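Local coordinates for plasmin and fibronectin-binding protein A (PDB 4MR0) that acts as a surface adhesin and invasin of Streptococcus pneumoniae, binding human fibronectin, plasmin, plasminogen and serum albumin, at residues A410-L424 with T445-G459. Numbering follows the deposited sequence.
Sequences AALVNAYSYKNTKDL and TKAIRVAKDSAEYLG
Arg449 runs alongside Asn414 in the same direction on paired strands, amide and guanidinium planes 81° apart. Arg449 NH1 donates to Asn414 OD1 over 3.0 Å, and the oxygen sits at the edge of the guanidinium, close to its plane. With CG anti to the backbone N (chi1 177°) and the chain extended as far as NE, the arginine passes the shorter asparagine and goes on to Asp453. There Arg449 NH1 and NH2 both reach the single atom Asp453 OD2, NH2 the closer at 2.6 Å, while NE forms a salt bridge with Glu484. The other carboxylate oxygen, Asp453 OD1, takes the backbone N of Ser417 at 2.9 Å, so one aspartate, held through both carboxylate oxygens, ties the arginine to the backbone of segment 410-424 just past its strand.

The two strands are successive rungs of the right-handed parallel beta-helix, of the pectate lyase-like kind, in this part of the adhesin, in register from Ala410 beside Thr445 to Ala415 beside Val450, with a corner at Leu412-Val413 and at Ala447. On the opposite face of the sheet from Asn414 and Arg449, Val413, Ile448 and Val450 turn inward onto strands 431-440 and 462-473, where branched apolar side chains suit the buried core. At the corner, Leu412 lies roughly perpendicular to Thr445, its CG 3.6 Å from the methyl CG2 of Thr445.

Beyond the strands Ser417, small enough to tuck in beside the backbone, donates OG to a lone pair of Ala451 O at 3.0 Å. The flat ring of Tyr457 lies against residues 417-421: Tyr418 O lies over the centre of one face, Ser454 CB over the opposite one, and the methyl CG2 of Thr421 meets its edge, 3.9 Å from Tyr457 CD1. A water links Tyr457 OH to Ser417 O.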
ATOM      1  N   ALA A 410       2.484   7.560 -13.213  1.00 25.79           N
ATOM      2  CA  ALA A 410       1.945   6.736 -12.141  1.00 23.62           C
ATOM      3  C   ALA A 410       1.181   5.537 -12.689  1.00 23.40           C
ATOM      4  O   ALA A 410       0.801   5.509 -13.857  1.00 21.96           O
ATOM      5  CB  ALA A 410       1.024   7.574 -11.264  1.00 23.45           C
ATOM      6  N   ALA A 411       0.981   4.541 -11.834  1.00 21.92           N
ATOM      7  CA  ALA A 411       0.230   3.337 -12.182  1.00 22.34           C
ATOM      8  C   ALA A 411      -0.560   3.030 -10.911  1.00 20.03           C
ATOM      9  O   ALA A 411       0.008   2.578  -9.918  1.00 19.96           O
ATOM     10  CB  ALA A 411       1.184   2.192 -12.528  1.00 21.22           C
ATOM     11  N   LEU A 412      -1.864   3.296 -10.945  1.00 19.26           N
ATOM     12  CA  LEU A 412      -2.725   3.109  -9.780  1.00 18.42           C
ATOM     13  C   LEU A 412      -2.634   1.731  -9.126  1.00 17.23           C
ATOM     14  O   LEU A 412      -2.628   1.618  -7.902  1.00 16.65           O
ATOM     15  CB  LEU A 412      -4.162   3.498 -10.148  1.00 18.90           C
ATOM     16  CG  LEU A 412      -4.169   4.968 -10.621  1.00 19.02           C
ATOM     17  CD1 LEU A 412      -5.585   5.456 -10.859  1.00 18.52           C
ATOM     18  CD2 LEU A 412      -3.480   5.845  -9.583  1.00 21.59           C
ATOM     19  N   VAL A 413      -2.581   0.684  -9.933  1.00 17.52           N
ATOM     20  CA  VAL A 413      -2.387  -0.660  -9.411  1.00 17.16           C
ATOM     21  C   VAL A 413      -1.135  -1.089 -10.159  1.00 16.59           C
ATOM     22  O   VAL A 413      -1.105  -1.073 -11.389  1.00 16.36           O
ATOM     23  CB  VAL A 413      -3.544  -1.619  -9.745  1.00 16.86           C
ATOM     24  CG1 VAL A 413      -3.150  -3.034  -9.362  1.00 15.65           C
ATOM     25  CG2 VAL A 413      -4.789  -1.224  -8.970  1.00 16.90           C
ATOM     26  N   ASN A 414      -0.094  -1.457  -9.423  1.00 16.20           N
ATOM     27  CA  ASN A 414       1.158  -1.836 -10.059  1.00 16.82           C
ATOM     28  C   ASN A 414       1.812  -3.028  -9.376  1.00 15.78           C
ATOM     29  O   ASN A 414       2.541  -2.865  -8.399  1.00 16.58           O
ATOM     30  CB  ASN A 414       2.103  -0.624 -10.039  1.00 17.77           C
ATOM     31  CG  ASN A 414       3.385  -0.854 -10.821  1.00 21.38           C
ATOM     32  OD1 ASN A 414       3.616  -1.931 -11.364  1.00 19.95           O
ATOM     33  ND2 ASN A 414       4.231   0.177 -10.881  1.00 20.90           N
ATOM     34  N   ALA A 415       1.530  -4.229  -9.876  1.00 15.37           N
ATOM     35  CA  ALA A 415       2.131  -5.446  -9.327  1.00 15.71           C
ATOM     36  C   ALA A 415       3.343  -5.693 -10.205  1.00 16.88           C
ATOM     37  O   ALA A 415       3.210  -6.194 -11.320  1.00 16.86           O
ATOM     38  CB  ALA A 415       1.166  -6.622  -9.434  1.00 15.93           C
ATOM     39  N   TYR A 416       4.520  -5.345  -9.695  1.00 18.19           N
ATOM     40  CA  TYR A 416       5.748  -5.485 -10.460  1.00 17.42           C
ATOM     41  C   TYR A 416       6.720  -6.502  -9.882  1.00 17.50           C
ATOM     42  O   TYR A 416       6.439  -7.146  -8.876  1.00 15.24           O
ATOM     43  CB  TYR A 416       6.434  -4.121 -10.573  1.00 18.98           C
ATOM     44  CG  TYR A 416       7.130  -3.668  -9.307  1.00 18.53           C
ATOM     45  CD1 TYR A 416       6.401  -3.248  -8.191  1.00 20.72           C
ATOM     46  CD2 TYR A 416       8.523  -3.687  -9.216  1.00 18.72           C
ATOM     47  CE1 TYR A 416       7.050  -2.857  -7.010  1.00 20.18           C
ATOM     48  CE2 TYR A 416       9.179  -3.301  -8.051  1.00 18.95           C
ATOM     49  CZ  TYR A 416       8.442  -2.887  -6.954  1.00 19.85           C
ATOM     50  OH  TYR A 416       9.105  -2.495  -5.816  1.00 19.71           O
ATOM     51  N   SER A 417       7.872  -6.636 -10.532  1.00 19.12           N
ATOM     52  CA  SER A 417       8.895  -7.578 -10.102  1.00 18.70           C
ATOM     53  C   SER A 417      10.139  -6.859  -9.595  1.00 20.38           C
ATOM     54  O   SER A 417      10.629  -5.927 -10.229  1.00 20.93           O
ATOM     55  CB  SER A 417       9.268  -8.502 -11.264  1.00 21.54           C
ATOM     56  OG  SER A 417       8.142  -9.250 -11.703  1.00 23.25           O
ATOM     57  N   TYR A 418      10.642  -7.302  -8.447  1.00 21.16           N
ATOM     58  CA  TYR A 418      11.832  -6.718  -7.832  1.00 22.86           C
ATOM     59  C   TYR A 418      13.021  -6.819  -8.792  1.00 24.59           C
ATOM     60  O   TYR A 418      13.262  -7.876  -9.374  1.00 23.89           O
ATOM     61  CB  TYR A 418      12.164  -7.458  -6.534  1.00 22.61           C
ATOM     62  CG  TYR A 418      13.262  -6.802  -5.718  1.00 23.16           C
ATOM     63  CD1 TYR A 418      13.061  -5.556  -5.124  1.00 23.39           C
ATOM     64  CD2 TYR A 418      14.506  -7.422  -5.548  1.00 23.96           C
ATOM     65  CE1 TYR A 418      14.067  -4.935  -4.379  1.00 24.34           C
ATOM     66  CE2 TYR A 418      15.523  -6.807  -4.807  1.00 24.20           C
ATOM     67  CZ  TYR A 418      15.295  -5.564  -4.227  1.00 24.20           C
ATOM     68  OH  TYR A 418      16.288  -4.934  -3.506  1.00 24.64           O
ATOM     69  N   LYS A 419      13.755  -5.721  -8.956  1.00 27.44           N
ATOM     70  CA  LYS A 419      14.913  -5.703  -9.847  1.00 31.21           C
ATOM     71  C   LYS A 419      16.010  -6.635  -9.339  1.00 32.03           C
ATOM     72  O   LYS A 419      16.709  -6.317  -8.379  1.00 32.59           O
ATOM     73  CB  LYS A 419      15.459  -4.279  -9.978  1.00 33.55           C
ATOM     74  CG  LYS A 419      16.655  -4.155 -10.915  1.00 37.80           C
ATOM     75  CD  LYS A 419      16.919  -2.706 -11.278  1.00 41.82           C
ATOM     76  CE  LYS A 419      18.014  -2.589 -12.325  1.00 44.66           C
ATOM     77  NZ  LYS A 419      18.125  -1.198 -12.853  1.00 46.09           N
ATOM     78  N   ASN A 420      16.146  -7.783  -9.997  1.00 32.49           N
ATOM     79  CA  ASN A 420      17.136  -8.796  -9.637  1.00 34.84           C
ATOM     80  C   ASN A 420      17.325  -9.750 -10.819  1.00 35.85           C
ATOM     81  O   ASN A 420      16.396 -10.465 -11.196  1.00 35.92           O
ATOM     82  CB  ASN A 420      16.651  -9.586  -8.419  1.00 35.04           C
ATOM     83  CG  ASN A 420      17.638 -10.647  -7.980  1.00 35.80           C
ATOM     84  OD1 ASN A 420      18.204 -11.365  -8.805  1.00 37.18           O
ATOM     85  ND2 ASN A 420      17.837 -10.765  -6.671  1.00 35.54           N
ATOM     86  N   THR A 421      18.525  -9.775 -11.392  1.00 36.09           N
ATOM     87  CA  THR A 421      18.800 -10.640 -12.537  1.00 37.05           C
ATOM     88  C   THR A 421      19.659 -11.855 -12.207  1.00 37.73           C
ATOM     89  O   THR A 421      20.051 -12.603 -13.102  1.00 38.87           O
ATOM     90  CB  THR A 421      19.502  -9.856 -13.656  1.00 37.34           C
ATOM     91  OG1 THR A 421      20.700  -9.257 -13.142  1.00 37.41           O
ATOM     92  CG2 THR A 421      18.586  -8.765 -14.192  1.00 36.98           C
ATOM     93  N   LYS A 422      19.940 -12.063 -10.924  1.00 38.47           N
ATOM     94  CA  LYS A 422      20.771 -13.186 -10.508  1.00 37.57           C
ATOM     95  C   LYS A 422      19.989 -14.331  -9.884  1.00 37.35           C
ATOM     96  O   LYS A 422      20.324 -15.499 -10.078  1.00 35.84           O
ATOM     97  CB  LYS A 422      21.824 -12.711  -9.506  1.00 39.83           C
ATOM     98  CG  LYS A 422      22.764 -11.632 -10.027  1.00 41.27           C
ATOM     99  CD  LYS A 422      23.660 -11.126  -8.905  1.00 44.08           C
ATOM    100  CE  LYS A 422      24.650 -10.078  -9.397  1.00 44.80           C
ATOM    101  NZ  LYS A 422      25.492  -9.585  -8.266  1.00 44.70           N
ATOM    102  N   ASP A 423      18.947 -13.995  -9.130  1.00 37.28           N
ATOM    103  CA  ASP A 423      18.147 -15.008  -8.451  1.00 35.93           C
ATOM    104  C   ASP A 423      16.790 -15.301  -9.081  1.00 34.39           C
ATOM    105  O   ASP A 423      16.182 -14.442  -9.713  1.00 35.18           O
ATOM    106  CB  ASP A 423      17.929 -14.601  -6.993  1.00 36.61           C
ATOM    107  CG  ASP A 423      19.225 -14.327  -6.265  1.00 37.94           C
ATOM    108  OD1 ASP A 423      20.073 -15.241  -6.203  1.00 39.02           O
ATOM    109  OD2 ASP A 423      19.393 -13.195  -5.758  1.00 36.55           O
ATOM    110  N   LEU A 424      16.326 -16.531  -8.896  1.00 33.32           N
ATOM    111  CA  LEU A 424      15.031 -16.950  -9.411  1.00 32.71           C
ATOM    112  C   LEU A 424      14.044 -16.659  -8.283  1.00 30.43           C
ATOM    113  O   LEU A 424      13.697 -17.541  -7.498  1.00 30.71           O
ATOM    114  CB  LEU A 424      15.046 -18.447  -9.727  1.00 33.28           C
ATOM    115  CG  LEU A 424      13.983 -18.967 -10.699  1.00 35.69           C
ATOM    116  CD1 LEU A 424      14.092 -20.485 -10.787  1.00 35.59           C
ATOM    117  CD2 LEU A 424      12.590 -18.560 -10.236  1.00 35.74           C
ATOM    118  N   THR A 445      -0.991   8.886 -16.066  1.00 27.61           N
ATOM    119  CA  THR A 445      -1.373   7.814 -15.152  1.00 26.69           C
ATOM    120  C   THR A 445      -2.000   6.595 -15.820  1.00 26.03           C
ATOM    121  O   THR A 445      -2.957   6.697 -16.587  1.00 25.04           O
ATOM    122  CB  THR A 445      -2.335   8.332 -14.050  1.00 27.15           C
ATOM    123  OG1 THR A 445      -1.618   9.205 -13.168  1.00 28.00           O
ATOM    124  CG2 THR A 445      -2.902   7.174 -13.235  1.00 27.02           C
ATOM    125  N   LYS A 446      -1.430   5.440 -15.503  1.00 27.78           N
ATOM    126  CA  LYS A 446      -1.877   4.152 -16.011  1.00 26.64           C
ATOM    127  C   LYS A 446      -2.789   3.582 -14.924  1.00 26.09           C
ATOM    128  O   LYS A 446      -2.489   3.703 -13.735  1.00 27.83           O
ATOM    129  CB  LYS A 446      -0.657   3.252 -16.210  1.00 28.32           C
ATOM    130  CG  LYS A 446      -0.888   2.012 -17.050  1.00 31.45           C
ATOM    131  CD  LYS A 446       0.368   1.147 -17.052  1.00 32.76           C
ATOM    132  CE  LYS A 446       0.938   0.983 -18.456  1.00 34.70           C
ATOM    133  NZ  LYS A 446       2.293   1.581 -18.574  1.00 35.62           N
ATOM    134  N   ALA A 447      -3.901   2.971 -15.317  1.00 23.84           N
ATOM    135  CA  ALA A 447      -4.820   2.414 -14.330  1.00 19.08           C
ATOM    136  C   ALA A 447      -4.270   1.141 -13.696  1.00 18.25           C
ATOM    137  O   ALA A 447      -4.079   1.066 -12.483  1.00 17.11           O
ATOM    138  CB  ALA A 447      -6.172   2.121 -14.977  1.00 17.70           C
ATOM    139  N   ILE A 448      -4.008   0.148 -14.533  1.00 16.93           N
ATOM    140  CA  ILE A 448      -3.530  -1.147 -14.072  1.00 18.97           C
ATOM    141  C   ILE A 448      -2.280  -1.629 -14.774  1.00 18.93           C
ATOM    142  O   ILE A 448      -2.163  -1.536 -15.999  1.00 18.10           O
ATOM    143  CB  ILE A 448      -4.618  -2.226 -14.285  1.00 16.69           C
ATOM    144  CG1 ILE A 448      -5.889  -1.837 -13.535  1.00 18.05           C
ATOM    145  CG2 ILE A 448      -4.106  -3.581 -13.832  1.00 18.48           C
ATOM    146  CD1 ILE A 448      -7.089  -2.717 -13.867  1.00 17.61           C
ATOM    147  N   ARG A 449      -1.365  -2.189 -13.987  1.00 18.83           N
ATOM    148  CA  ARG A 449      -0.122  -2.724 -14.509  1.00 18.64           C
ATOM    149  C   ARG A 449       0.306  -3.962 -13.720  1.00 18.44           C
ATOM    150  O   ARG A 449       0.320  -3.946 -12.489  1.00 19.46           O
ATOM    151  CB  ARG A 449       0.978  -1.659 -14.427  1.00 18.54           C
ATOM    152  CG  ARG A 449       2.343  -2.130 -14.872  1.00 21.71           C
ATOM    153  CD  ARG A 449       3.336  -0.974 -14.872  1.00 23.78           C
ATOM    154  NE  ARG A 449       4.598  -1.346 -15.506  1.00 24.40           N
ATOM    155  CZ  ARG A 449       5.571  -2.024 -14.910  1.00 25.31           C
ATOM    156  NH1 ARG A 449       5.446  -2.410 -13.645  1.00 25.89           N
ATOM    157  NH2 ARG A 449       6.671  -2.321 -15.586  1.00 25.99           N
ATOM    158  N   VAL A 450       0.630  -5.035 -14.437  1.00 17.88           N
ATOM    159  CA  VAL A 450       1.103  -6.275 -13.826  1.00 17.72           C
ATOM    160  C   VAL A 450       2.267  -6.671 -14.708  1.00 21.34           C
ATOM    161  O   VAL A 450       2.095  -6.874 -15.915  1.00 22.40           O
ATOM    162  CB  VAL A 450       0.044  -7.401 -13.860  1.00 18.47           C
ATOM    163  CG1 VAL A 450       0.646  -8.703 -13.331  1.00 15.84           C
ATOM    164  CG2 VAL A 450      -1.153  -7.012 -13.014  1.00 15.69           C
ATOM    165  N   ALA A 451       3.457  -6.785 -14.132  1.00 21.20           N
ATOM    166  CA  ALA A 451       4.581  -7.108 -14.985  1.00 23.28           C
ATOM    167  C   ALA A 451       5.818  -7.725 -14.379  1.00 24.16           C
ATOM    168  O   ALA A 451       6.034  -7.697 -13.167  1.00 22.41           O
ATOM    169  CB  ALA A 451       4.989  -5.845 -15.735  1.00 23.43           C
ATOM    170  N   LYS A 452       6.612  -8.321 -15.265  1.00 26.56           N
ATOM    171  CA  LYS A 452       7.919  -8.843 -14.912  1.00 26.27           C
ATOM    172  C   LYS A 452       8.671  -7.869 -15.806  1.00 26.99           C
ATOM    173  O   LYS A 452       8.927  -8.141 -16.984  1.00 28.11           O
ATOM    174  CB  LYS A 452       8.145 -10.281 -15.369  1.00 26.05           C
ATOM    175  CG  LYS A 452       9.467 -10.807 -14.813  1.00 27.21           C
ATOM    176  CD  LYS A 452       9.736 -12.255 -15.132  1.00 26.79           C
ATOM    177  CE  LYS A 452      10.054 -12.459 -16.599  1.00 26.68           C
ATOM    178  NZ  LYS A 452      10.586 -13.830 -16.815  1.00 26.35           N
ATOM    179  N   ASP A 453       8.955  -6.707 -15.228  1.00 27.46           N
ATOM    180  CA  ASP A 453       9.595  -5.578 -15.895  1.00 29.31           C
ATOM    181  C   ASP A 453      10.761  -5.851 -16.837  1.00 30.14           C
ATOM    182  O   ASP A 453      10.998  -5.071 -17.756  1.00 31.52           O
ATOM    183  CB  ASP A 453      10.003  -4.543 -14.840  1.00 29.17           C
ATOM    184  CG  ASP A 453       8.943  -4.369 -13.758  1.00 29.30           C
ATOM    185  OD1 ASP A 453       8.766  -5.303 -12.947  1.00 25.94           O
ATOM    186  OD2 ASP A 453       8.279  -3.309 -13.729  1.00 30.10           O
ATOM    187  N   SER A 454      11.480  -6.945 -16.622  1.00 30.54           N
ATOM    188  CA  SER A 454      12.608  -7.271 -17.483  1.00 31.76           C
ATOM    189  C   SER A 454      12.676  -8.744 -17.866  1.00 32.21           C
ATOM    190  O   SER A 454      12.415  -9.629 -17.049  1.00 32.04           O
ATOM    191  CB  SER A 454      13.923  -6.864 -16.806  1.00 33.85           C
ATOM    192  OG  SER A 454      15.044  -7.318 -17.551  1.00 35.00           O
ATOM    193  N   ALA A 455      13.035  -8.997 -19.121  1.00 32.99           N
ATOM    194  CA  ALA A 455      13.164 -10.357 -19.624  1.00 32.50           C
ATOM    195  C   ALA A 455      14.321 -11.040 -18.904  1.00 33.46           C
ATOM    196  O   ALA A 455      14.440 -12.267 -18.912  1.00 32.41           O
ATOM    197  CB  ALA A 455      13.422 -10.333 -21.124  1.00 32.60           C
ATOM    198  N   GLU A 456      15.172 -10.235 -18.274  1.00 34.56           N
ATOM    199  CA  GLU A 456      16.327 -10.757 -17.554  1.00 35.87           C
ATOM    200  C   GLU A 456      15.992 -11.359 -16.192  1.00 34.76           C
ATOM    201  O   GLU A 456      16.792 -12.114 -15.638  1.00 33.53           O
ATOM    202  CB  GLU A 456      17.389  -9.664 -17.380  1.00 40.13           C
ATOM    203  CG  GLU A 456      18.110  -9.280 -18.664  1.00 44.55           C
ATOM    204  CD  GLU A 456      19.382  -8.491 -18.402  1.00 46.81           C
ATOM    205  OE1 GLU A 456      19.288  -7.329 -17.952  1.00 48.14           O
ATOM    206  OE2 GLU A 456      20.481  -9.041 -18.641  1.00 48.89           O
ATOM    207  N   TYR A 457      14.824 -11.030 -15.642  1.00 32.70           N
ATOM    208  CA  TYR A 457      14.444 -11.586 -14.345  1.00 30.70           C
ATOM    209  C   TYR A 457      14.106 -13.061 -14.531  1.00 30.46           C
ATOM    210  O   TYR A 457      13.296 -13.420 -15.387  1.00 31.05           O
ATOM    211  CB  TYR A 457      13.249 -10.831 -13.751  1.00 29.73           C
ATOM    212  CG  TYR A 457      13.475  -9.342 -13.560  1.00 29.59           C
ATOM    213  CD1 TYR A 457      14.766  -8.798 -13.536  1.00 30.11           C
ATOM    214  CD2 TYR A 457      12.396  -8.477 -13.387  1.00 28.28           C
ATOM    215  CE1 TYR A 457      14.968  -7.428 -13.346  1.00 27.27           C
ATOM    216  CE2 TYR A 457      12.586  -7.115 -13.195  1.00 27.86           C
ATOM    217  CZ  TYR A 457      13.872  -6.594 -13.177  1.00 29.07           C
ATOM    218  OH  TYR A 457      14.044  -5.241 -12.999  1.00 28.92           O
ATOM    219  N   LEU A 458      14.730 -13.908 -13.720  1.00 29.51           N
ATOM    220  CA  LEU A 458      14.555 -15.356 -13.801  1.00 30.97           C
ATOM    221  C   LEU A 458      13.263 -15.939 -13.237  1.00 30.70           C
ATOM    222  O   LEU A 458      12.812 -16.993 -13.686  1.00 30.59           O
ATOM    223  CB  LEU A 458      15.753 -16.044 -13.140  1.00 32.80           C
ATOM    224  CG  LEU A 458      17.069 -16.089 -13.932  1.00 35.10           C
ATOM    225  CD1 LEU A 458      17.364 -14.739 -14.576  1.00 35.97           C
ATOM    226  CD2 LEU A 458      18.199 -16.502 -13.000  1.00 35.20           C
ATOM    227  N   GLY A 459      12.672 -15.267 -12.252  1.00 30.05           N
ATOM    228  CA  GLY A 459      11.441 -15.765 -11.664  1.00 28.50           C
ATOM    229  C   GLY A 459      10.267 -15.733 -12.628  1.00 28.34           C
ATOM    230  O   GLY A 459      10.436 -15.462 -13.818  1.00 28.02           O
TER
HETATM  231  O   HOH W   1       4.036  -8.724 -11.171  1.00 14.80           O
HETATM  232  O   HOH W   2      11.943  -3.905 -11.542  1.00 33.34           O
HETATM  233  O   HOH W   3      16.459 -12.959 -11.599  1.00 36.05           O
HETATM  234  O   HOH W   4      13.684 -13.206 -10.454  1.00 27.40           O